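Local structure of hyaluronoglucosaminidase (Apis mellifera, 1FCQ) at residues K260-R274 and A295-I307. The protein probably hydrolyses hyaluronan as a family 56 glycosidase of bee venom, where it is also a major allergen. Sequence-based numbering, arbitrary orientation.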
ATOM      1  N   LYS A 260       2.880  10.285  13.316  1.00 31.05           N
ATOM      2  CA  LYS A 260       3.099   9.157  12.476  1.00 23.72           C
ATOM      3  C   LYS A 260       4.280   9.265  11.555  1.00 23.52           C
ATOM      4  O   LYS A 260       4.620  10.341  11.081  1.00 23.64           O
ATOM      5  CB  LYS A 260       1.793   8.863  11.723  1.00 21.80           C
ATOM      6  CG  LYS A 260       0.541   9.046  12.572  1.00 30.12           C
ATOM      7  CD  LYS A 260       0.500   8.080  13.738  1.00 27.07           C
ATOM      8  CE  LYS A 260      -0.867   8.072  14.394  1.00 23.63           C
ATOM      9  NZ  LYS A 260      -0.978   7.025  15.451  1.00 29.61           N
ATOM     10  N   LYS A 261       4.883   8.107  11.312  1.00 16.53           N
ATOM     11  CA  LYS A 261       5.969   8.049  10.334  1.00 16.46           C
ATOM     12  C   LYS A 261       5.360   8.027   8.937  1.00 14.25           C
ATOM     13  O   LYS A 261       4.232   7.564   8.771  1.00 17.40           O
ATOM     14  CB  LYS A 261       6.747   6.753  10.559  1.00 20.14           C
ATOM     15  CG  LYS A 261       7.444   6.677  11.917  1.00 23.82           C
ATOM     16  CD  LYS A 261       8.366   5.460  11.921  1.00 33.56           C
ATOM     17  CE  LYS A 261       9.400   5.556  13.034  1.00 40.70           C
ATOM     18  NZ  LYS A 261      10.400   4.449  12.940  1.00 46.00           N
ATOM     19  N   VAL A 262       6.078   8.556   7.955  1.00 14.72           N
ATOM     20  CA  VAL A 262       5.646   8.549   6.562  1.00 12.30           C
ATOM     21  C   VAL A 262       6.749   7.850   5.750  1.00 14.67           C
ATOM     22  O   VAL A 262       7.890   8.306   5.679  1.00 13.68           O
ATOM     23  CB  VAL A 262       5.358   9.936   5.986  1.00 15.27           C
ATOM     24  CG1 VAL A 262       5.079   9.920   4.487  1.00 18.44           C
ATOM     25  CG2 VAL A 262       4.133  10.527   6.700  1.00 17.67           C
ATOM     26  N   LEU A 263       6.401   6.691   5.188  1.00 12.92           N
ATOM     27  CA  LEU A 263       7.315   5.879   4.392  1.00 13.08           C
ATOM     28  C   LEU A 263       6.652   5.485   3.069  1.00 11.64           C
ATOM     29  O   LEU A 263       5.963   4.456   2.964  1.00 12.66           O
ATOM     30  CB  LEU A 263       7.702   4.595   5.138  1.00 11.95           C
ATOM     31  CG  LEU A 263       8.444   4.681   6.461  1.00 14.57           C
ATOM     32  CD1 LEU A 263       8.639   3.301   7.080  1.00 13.66           C
ATOM     33  CD2 LEU A 263       9.818   5.323   6.266  1.00 15.74           C
ATOM     34  N   PRO A 264       6.834   6.304   2.048  1.00 13.83           N
ATOM     35  CA  PRO A 264       6.231   6.047   0.757  1.00 12.32           C
ATOM     36  C   PRO A 264       6.725   4.727   0.170  1.00 12.80           C
ATOM     37  O   PRO A 264       7.887   4.358   0.272  1.00 12.28           O
ATOM     38  CB  PRO A 264       6.721   7.204  -0.121  1.00 12.62           C
ATOM     39  CG  PRO A 264       6.934   8.310   0.870  1.00 13.46           C
ATOM     40  CD  PRO A 264       7.538   7.615   2.073  1.00 14.56           C
ATOM     41  N   TYR A 265       5.808   4.033  -0.498  1.00 13.70           N
ATOM     42  CA  TYR A 265       6.092   2.795  -1.219  1.00 11.77           C
ATOM     43  C   TYR A 265       6.620   3.206  -2.596  1.00 11.90           C
ATOM     44  O   TYR A 265       5.974   4.005  -3.297  1.00 12.33           O
ATOM     45  CB  TYR A 265       4.820   1.929  -1.328  1.00 10.57           C
ATOM     46  CG  TYR A 265       4.996   0.680  -0.487  1.00 10.45           C
ATOM     47  CD1 TYR A 265       4.863   0.713   0.901  1.00 13.43           C
ATOM     48  CD2 TYR A 265       5.391  -0.515  -1.050  1.00 11.76           C
ATOM     49  CE1 TYR A 265       5.109  -0.411   1.669  1.00 12.34           C
ATOM     50  CE2 TYR A 265       5.616  -1.667  -0.306  1.00 13.08           C
ATOM     51  CZ  TYR A 265       5.475  -1.597   1.069  1.00 14.51           C
ATOM     52  OH  TYR A 265       5.720  -2.695   1.855  1.00 13.01           O
ATOM     53  N   TYR A 266       7.786   2.685  -2.963  1.00 13.57           N
ATOM     54  CA  TYR A 266       8.449   3.080  -4.203  1.00 12.12           C
ATOM     55  C   TYR A 266       8.784   1.866  -5.058  1.00 13.45           C
ATOM     56  O   TYR A 266       9.298   0.876  -4.557  1.00 15.03           O
ATOM     57  CB  TYR A 266       9.761   3.764  -3.806  1.00 13.51           C
ATOM     58  CG  TYR A 266      10.431   4.570  -4.890  1.00 13.53           C
ATOM     59  CD1 TYR A 266      10.181   5.914  -5.042  1.00 13.22           C
ATOM     60  CD2 TYR A 266      11.330   3.953  -5.765  1.00 13.63           C
ATOM     61  CE1 TYR A 266      10.783   6.667  -6.051  1.00 14.77           C
ATOM     62  CE2 TYR A 266      11.958   4.691  -6.749  1.00 14.41           C
ATOM     63  CZ  TYR A 266      11.683   6.032  -6.888  1.00 16.97           C
ATOM     64  OH  TYR A 266      12.304   6.742  -7.901  1.00 18.61           O
ATOM     65  N   TRP A 267       8.466   1.959  -6.355  1.00 13.04           N
ATOM     66  CA  TRP A 267       8.744   0.812  -7.225  1.00 15.17           C
ATOM     67  C   TRP A 267       9.800   1.230  -8.243  1.00 14.42           C
ATOM     68  O   TRP A 267       9.804   2.388  -8.645  1.00 14.97           O
ATOM     69  CB  TRP A 267       7.505   0.296  -7.923  1.00 13.46           C
ATOM     70  CG  TRP A 267       7.576  -1.042  -8.597  1.00 15.60           C
ATOM     71  CD1 TRP A 267       8.461  -2.054  -8.377  1.00 15.12           C
ATOM     72  CD2 TRP A 267       6.639  -1.533  -9.568  1.00 13.11           C
ATOM     73  NE1 TRP A 267       8.156  -3.141  -9.172  1.00 14.94           N
ATOM     74  CE2 TRP A 267       7.033  -2.847  -9.892  1.00 14.03           C
ATOM     75  CE3 TRP A 267       5.502  -0.994 -10.187  1.00 16.05           C
ATOM     76  CZ2 TRP A 267       6.346  -3.620 -10.828  1.00 19.09           C
ATOM     77  CZ3 TRP A 267       4.815  -1.773 -11.103  1.00 19.74           C
ATOM     78  CH2 TRP A 267       5.243  -3.077 -11.416  1.00 18.46           C
ATOM     79  N   TYR A 268      10.658   0.281  -8.610  1.00 12.43           N
ATOM     80  CA  TYR A 268      11.700   0.574  -9.601  1.00 18.95           C
ATOM     81  C   TYR A 268      11.231   0.296 -11.017  1.00 18.67           C
ATOM     82  O   TYR A 268      12.032   0.402 -11.956  1.00 18.47           O
ATOM     83  CB  TYR A 268      12.999  -0.179  -9.264  1.00 16.93           C
ATOM     84  CG  TYR A 268      12.806  -1.683  -9.309  1.00 15.27           C
ATOM     85  CD1 TYR A 268      13.044  -2.336 -10.515  1.00 18.09           C
ATOM     86  CD2 TYR A 268      12.372  -2.436  -8.241  1.00 11.06           C
ATOM     87  CE1 TYR A 268      12.855  -3.699 -10.619  1.00 16.63           C
ATOM     88  CE2 TYR A 268      12.176  -3.801  -8.325  1.00 13.58           C
ATOM     89  CZ  TYR A 268      12.418  -4.430  -9.541  1.00 16.16           C
ATOM     90  OH  TYR A 268      12.237  -5.784  -9.677  1.00 17.49           O
ATOM     91  N   LYS A 269       9.959  -0.014 -11.222  1.00 14.42           N
ATOM     92  CA  LYS A 269       9.384  -0.189 -12.546  1.00 18.27           C
ATOM     93  C   LYS A 269       8.296   0.873 -12.749  1.00 20.00           C
ATOM     94  O   LYS A 269       7.740   1.352 -11.757  1.00 17.79           O
ATOM     95  CB  LYS A 269       8.692  -1.546 -12.698  1.00 19.13           C
ATOM     96  CG  LYS A 269       9.585  -2.758 -12.495  1.00 19.34           C
ATOM     97  CD  LYS A 269      10.534  -2.887 -13.685  1.00 20.73           C
ATOM     98  CE  LYS A 269      11.079  -4.307 -13.748  1.00 20.87           C
ATOM     99  NZ  LYS A 269      12.087  -4.420 -14.846  1.00 22.61           N
ATOM    100  N   TYR A 270       7.992   1.238 -13.982  1.00 17.39           N
ATOM    101  CA  TYR A 270       6.919   2.198 -14.258  1.00 17.65           C
ATOM    102  C   TYR A 270       5.597   1.474 -14.098  1.00 15.71           C
ATOM    103  O   TYR A 270       5.427   0.351 -14.584  1.00 20.20           O
ATOM    104  CB  TYR A 270       7.040   2.800 -15.672  1.00 16.50           C
ATOM    105  CG  TYR A 270       8.248   3.710 -15.746  1.00 18.74           C
ATOM    106  CD1 TYR A 270       9.451   3.277 -16.305  1.00 18.01           C
ATOM    107  CD2 TYR A 270       8.205   4.997 -15.224  1.00 18.33           C
ATOM    108  CE1 TYR A 270      10.546   4.101 -16.349  1.00 18.22           C
ATOM    109  CE2 TYR A 270       9.304   5.832 -15.262  1.00 18.90           C
ATOM    110  CZ  TYR A 270      10.482   5.384 -15.843  1.00 17.62           C
ATOM    111  OH  TYR A 270      11.591   6.190 -15.862  1.00 18.37           O
ATOM    112  N   GLN A 271       4.606   2.064 -13.444  1.00 18.27           N
ATOM    113  CA  GLN A 271       3.324   1.401 -13.225  1.00 20.89           C
ATOM    114  C   GLN A 271       2.579   1.075 -14.508  1.00 22.84           C
ATOM    115  O   GLN A 271       1.880   0.060 -14.571  1.00 25.84           O
ATOM    116  CB  GLN A 271       2.498   2.278 -12.282  1.00 23.11           C
ATOM    117  CG  GLN A 271       1.217   1.668 -11.742  1.00 33.64           C
ATOM    118  CD  GLN A 271       0.496   2.636 -10.819  1.00 45.00           C
ATOM    119  OE1 GLN A 271       0.743   2.669  -9.610  1.00 45.01           O
ATOM    120  NE2 GLN A 271      -0.399   3.441 -11.384  1.00 48.48           N
ATOM    121  N   ASP A 272       2.751   1.870 -15.546  1.00 22.38           N
ATOM    122  CA  ASP A 272       2.101   1.691 -16.832  1.00 27.63           C
ATOM    123  C   ASP A 272       3.006   1.037 -17.867  1.00 30.05           C
ATOM    124  O   ASP A 272       2.600   0.767 -18.999  1.00 27.78           O
ATOM    125  CB  ASP A 272       1.611   3.046 -17.362  1.00 24.99           C
ATOM    126  CG  ASP A 272       2.720   4.065 -17.528  1.00 30.98           C
ATOM    127  OD1 ASP A 272       2.488   5.075 -18.238  1.00 33.28           O
ATOM    128  OD2 ASP A 272       3.817   3.877 -16.962  1.00 21.49           O
ATOM    129  N   ARG A 273       4.259   0.801 -17.526  1.00 24.53           N
ATOM    130  CA  ARG A 273       5.261   0.149 -18.365  1.00 25.12           C
ATOM    131  C   ARG A 273       6.053  -0.770 -17.426  1.00 19.67           C
ATOM    132  O   ARG A 273       7.210  -0.536 -17.064  1.00 21.73           O
ATOM    133  CB  ARG A 273       6.231   1.111 -19.021  1.00 29.57           C
ATOM    134  CG  ARG A 273       5.743   1.937 -20.195  1.00 34.76           C
ATOM    135  CD  ARG A 273       6.712   1.790 -21.356  1.00 46.69           C
ATOM    136  NE  ARG A 273       7.944   2.555 -21.236  1.00 52.34           N
ATOM    137  CZ  ARG A 273       9.124   2.146 -21.703  1.00 52.31           C
ATOM    138  NH1 ARG A 273       9.215   0.962 -22.293  1.00 49.44           N
ATOM    139  NH2 ARG A 273      10.215   2.889 -21.574  1.00 56.07           N
ATOM    140  N   ARG A 274       5.387  -1.793 -16.923  1.00 24.42           N
ATOM    141  CA  ARG A 274       5.820  -2.693 -15.882  1.00 23.60           C
ATOM    142  C   ARG A 274       7.107  -3.464 -16.086  1.00 24.56           C
ATOM    143  O   ARG A 274       7.656  -4.024 -15.137  1.00 25.20           O
ATOM    144  CB  ARG A 274       4.688  -3.679 -15.548  1.00 31.35           C
ATOM    145  CG  ARG A 274       3.423  -3.080 -14.963  1.00 39.81           C
ATOM    146  CD  ARG A 274       2.435  -4.169 -14.546  1.00 41.82           C
ATOM    147  NE  ARG A 274       2.928  -4.954 -13.425  1.00 48.47           N
ATOM    148  CZ  ARG A 274       3.693  -6.037 -13.455  1.00 48.56           C
ATOM    149  NH1 ARG A 274       4.102  -6.554 -14.609  1.00 52.89           N
ATOM    150  NH2 ARG A 274       4.061  -6.626 -12.328  1.00 43.64           N
ATOM    151  N   ALA A 295       9.908  13.198   4.426  1.00 20.41           N
ATOM    152  CA  ALA A 295       9.409  11.850   4.746  1.00 17.13           C
ATOM    153  C   ALA A 295      10.420  11.187   5.672  1.00 17.87           C
ATOM    154  O   ALA A 295      11.594  11.587   5.700  1.00 22.04           O
ATOM    155  CB  ALA A 295       9.245  11.048   3.461  1.00 15.77           C
ATOM    156  N   ASP A 296      10.047  10.111   6.356  1.00 16.65           N
ATOM    157  CA  ASP A 296      10.960   9.429   7.260  1.00 16.76           C
ATOM    158  C   ASP A 296      11.813   8.363   6.600  1.00 20.15           C
ATOM    159  O   ASP A 296      12.566   7.690   7.289  1.00 18.42           O
ATOM    160  CB  ASP A 296      10.162   8.810   8.436  1.00 20.16           C
ATOM    161  CG  ASP A 296       9.385   9.922   9.125  1.00 24.61           C
ATOM    162  OD1 ASP A 296      10.050  10.779   9.759  1.00 27.41           O
ATOM    163  OD2 ASP A 296       8.144   9.986   9.021  1.00 20.80           O
ATOM    164  N   GLY A 297      11.714   8.226   5.284  1.00 16.44           N
ATOM    165  CA  GLY A 297      12.436   7.229   4.516  1.00 12.05           C
ATOM    166  C   GLY A 297      11.475   6.780   3.397  1.00 14.38           C
ATOM    167  O   GLY A 297      10.565   7.510   3.029  1.00 14.88           O
ATOM    168  N   PHE A 298      11.715   5.589   2.859  1.00 12.77           N
ATOM    169  CA  PHE A 298      10.842   5.053   1.820  1.00 14.03           C
ATOM    170  C   PHE A 298      11.102   3.547   1.772  1.00 14.22           C
ATOM    171  O   PHE A 298      12.088   3.086   2.330  1.00 13.64           O
ATOM    172  CB  PHE A 298      10.962   5.674   0.443  1.00 15.66           C
ATOM    173  CG  PHE A 298      12.338   5.725  -0.145  1.00 18.33           C
ATOM    174  CD1 PHE A 298      12.784   4.723  -0.987  1.00 16.17           C
ATOM    175  CD2 PHE A 298      13.181   6.796   0.136  1.00 17.55           C
ATOM    176  CE1 PHE A 298      14.057   4.767  -1.532  1.00 20.11           C
ATOM    177  CE2 PHE A 298      14.460   6.828  -0.393  1.00 19.92           C
ATOM    178  CZ  PHE A 298      14.898   5.819  -1.226  1.00 19.01           C
ATOM    179  N   ILE A 299      10.182   2.856   1.113  1.00 11.62           N
ATOM    180  CA  ILE A 299      10.240   1.405   1.016  1.00 10.77           C
ATOM    181  C   ILE A 299      10.334   1.011  -0.456  1.00 11.33           C
ATOM    182  O   ILE A 299       9.482   1.402  -1.254  1.00 13.83           O
ATOM    183  CB  ILE A 299       8.956   0.800   1.641  1.00 10.03           C
ATOM    184  CG1 ILE A 299       8.938   1.110   3.142  1.00 11.43           C
ATOM    185  CG2 ILE A 299       8.897  -0.704   1.413  1.00 11.95           C
ATOM    186  CD1 ILE A 299       7.544   1.083   3.744  1.00 13.15           C
ATOM    187  N   ILE A 300      11.392   0.285  -0.797  1.00 12.23           N
ATOM    188  CA  ILE A 300      11.577  -0.137  -2.190  1.00 13.19           C
ATOM    189  C   ILE A 300      10.881  -1.475  -2.370  1.00 11.86           C
ATOM    190  O   ILE A 300      11.252  -2.464  -1.724  1.00 14.41           O
ATOM    191  CB  ILE A 300      13.062  -0.289  -2.529  1.00 13.92           C
ATOM    192  CG1 ILE A 300      13.777   1.032  -2.242  1.00 15.38           C
ATOM    193  CG2 ILE A 300      13.236  -0.740  -3.979  1.00 13.39           C
ATOM    194  CD1 ILE A 300      15.288   0.897  -2.298  1.00 18.23           C
ATOM    195  N   TRP A 301       9.908  -1.543  -3.252  1.00 12.61           N
ATOM    196  CA  TRP A 301       9.157  -2.762  -3.469  1.00 12.16           C
ATOM    197  C   TRP A 301       9.528  -3.410  -4.803  1.00 12.63           C
ATOM    198  O   TRP A 301       9.992  -2.718  -5.698  1.00 14.12           O
ATOM    199  CB  TRP A 301       7.656  -2.411  -3.443  1.00 14.11           C
ATOM    200  CG  TRP A 301       6.756  -3.595  -3.607  1.00 13.26           C
ATOM    201  CD1 TRP A 301       6.440  -4.530  -2.656  1.00 15.66           C
ATOM    202  CD2 TRP A 301       6.079  -3.997  -4.803  1.00 14.15           C
ATOM    203  NE1 TRP A 301       5.603  -5.480  -3.192  1.00 13.32           N
ATOM    204  CE2 TRP A 301       5.361  -5.169  -4.504  1.00 13.52           C
ATOM    205  CE3 TRP A 301       5.989  -3.461  -6.089  1.00 15.75           C
ATOM    206  CZ2 TRP A 301       4.591  -5.829  -5.454  1.00 14.97           C
ATOM    207  CZ3 TRP A 301       5.207  -4.117  -7.036  1.00 17.10           C
ATOM    208  CH2 TRP A 301       4.530  -5.308  -6.714  1.00 15.07           C
ATOM    209  N   GLY A 302       9.292  -4.713  -4.861  1.00 13.78           N
ATOM    210  CA  GLY A 302       9.425  -5.419  -6.141  1.00 16.28           C
ATOM    211  C   GLY A 302       8.361  -6.513  -6.228  1.00 15.07           C
ATOM    212  O   GLY A 302       7.885  -7.013  -5.216  1.00 13.59           O
ATOM    213  N   SER A 303       8.032  -6.907  -7.450  1.00 16.96           N
ATOM    214  CA  SER A 303       7.094  -7.975  -7.724  1.00 17.38           C
ATOM    215  C   SER A 303       7.860  -9.291  -7.880  1.00 22.51           C
ATOM    216  O   SER A 303       8.903  -9.310  -8.530  1.00 22.68           O
ATOM    217  CB  SER A 303       6.348  -7.674  -9.021  1.00 19.60           C
ATOM    218  OG  SER A 303       5.529  -8.740  -9.442  1.00 20.68           O
ATOM    219  N   SER A 304       7.292 -10.374  -7.388  1.00 29.53           N
ATOM    220  CA  SER A 304       7.891 -11.699  -7.502  1.00 33.22           C
ATOM    221  C   SER A 304       8.147 -12.123  -8.939  1.00 31.88           C
ATOM    222  O   SER A 304       9.173 -12.732  -9.277  1.00 34.03           O
ATOM    223  CB  SER A 304       6.941 -12.690  -6.822  1.00 32.55           C
ATOM    224  OG  SER A 304       7.283 -14.028  -7.120  1.00 46.42           O
ATOM    225  N   ASP A 305       7.235 -11.775  -9.842  1.00 35.54           N
ATOM    226  CA  ASP A 305       7.319 -12.105 -11.253  1.00 31.41           C
ATOM    227  C   ASP A 305       8.526 -11.525 -11.971  1.00 35.73           C
ATOM    228  O   ASP A 305       8.871 -12.021 -13.050  1.00 35.96           O
ATOM    229  CB  ASP A 305       6.060 -11.595 -11.972  1.00 38.68           C
ATOM    230  CG  ASP A 305       4.767 -12.113 -11.386  1.00 44.72           C
ATOM    231  OD1 ASP A 305       4.761 -13.237 -10.835  1.00 50.32           O
ATOM    232  OD2 ASP A 305       3.747 -11.393 -11.482  1.00 47.09           O
ATOM    233  N   ASP A 306       9.158 -10.485 -11.442  1.00 24.35           N
ATOM    234  CA  ASP A 306      10.284  -9.842 -12.095  1.00 29.19           C
ATOM    235  C   ASP A 306      11.639 -10.405 -11.712  1.00 25.63           C
ATOM    236  O   ASP A 306      12.635  -9.944 -12.279  1.00 26.52           O
ATOM    237  CB  ASP A 306      10.233  -8.323 -11.845  1.00 26.82           C
ATOM    238  CG  ASP A 306       9.002  -7.692 -12.469  1.00 34.45           C
ATOM    239  OD1 ASP A 306       8.315  -8.427 -13.220  1.00 37.73           O
ATOM    240  OD2 ASP A 306       8.684  -6.508 -12.250  1.00 27.04           O
ATOM    241  N   ILE A 307      11.718 -11.339 -10.777  1.00 20.83           N
ATOM    242  CA  ILE A 307      12.976 -11.914 -10.328  1.00 17.74           C
ATOM    243  C   ILE A 307      12.800 -13.366  -9.881  1.00 19.01           C
ATOM    244  O   ILE A 307      13.203 -13.772  -8.794  1.00 23.89           O
ATOM    245  CB  ILE A 307      13.587 -11.135  -9.148  1.00 23.37           C
ATOM    246  CG1 ILE A 307      12.483 -10.716  -8.165  1.00 18.71           C
ATOM    247  CG2 ILE A 307      14.386  -9.930  -9.610  1.00 25.35           C
ATOM    248  CD1 ILE A 307      13.079 -10.096  -6.910  1.00 27.85           C
TER
HETATM  249  O   HOH W   1       9.389  -5.725  -9.671  1.00 15.95           O
HETATM  250  O   HOH W   2      13.066  -6.785 -11.993  1.00 23.30           O
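Trp301 presents the CE3-CZ3 edge of its indole to one face of Trp267 in an edge-to-face pair, with CZ3 3.6 Å from CE2 of Trp267 and with the five-membered ring of Trp267 and the six-membered ring of Trp301 inclined at 62°. CG of Trp301 lies anti to the backbone N (chi1 -178°), as does that of Trp267, which lays the two side chains alongside each other, pointing the same way; CB of Lys269 covers the opposite face of Trp267. Tyr265 extends the aromatic cluster: Trp301 meets the rim of its ring, while CG2 of Ile299 sits over one face, 3.8 Å from the centroid and 22° off the normal, a CH-pi contact. Three backbone bonds set the strands in parallel register, Tyr265 beside Ile299 and Tyr266 beside Ile300: Ile299 N to Pro264 O (2.9 Å), Tyr266 N to Ile299 O (2.7 Å) and Trp301 N to Tyr266 O (2.8 Å). They join 261-267 and 297-301 as neighbouring parallel strands of the TIM barrel, linked through helix 280-292. On the sheet face of Tyr266 and Ile300, the Tyr266 hydroxyl bonds to Thr286 of that helix. Near the strand starts, Asp296 grips Val262 twice: OD2 accepts from Val262 N through its anti lone pair (2.7 Å), and Asp296 N donates to Val262 O. At the C-terminal ends of the strands, one water accepts from Trp267 NE1 and Ser303 N, donates to Asp306 OD2 (2.8 Å) and bonds Tyr268 OH, joining the two segments. Farther out, Lys269 forms a salt bridge with Asp277, Tyr265 OH bonds to Asn16 of strand 12-16, and Trp301 NE1 bonds to Tyr55 OH.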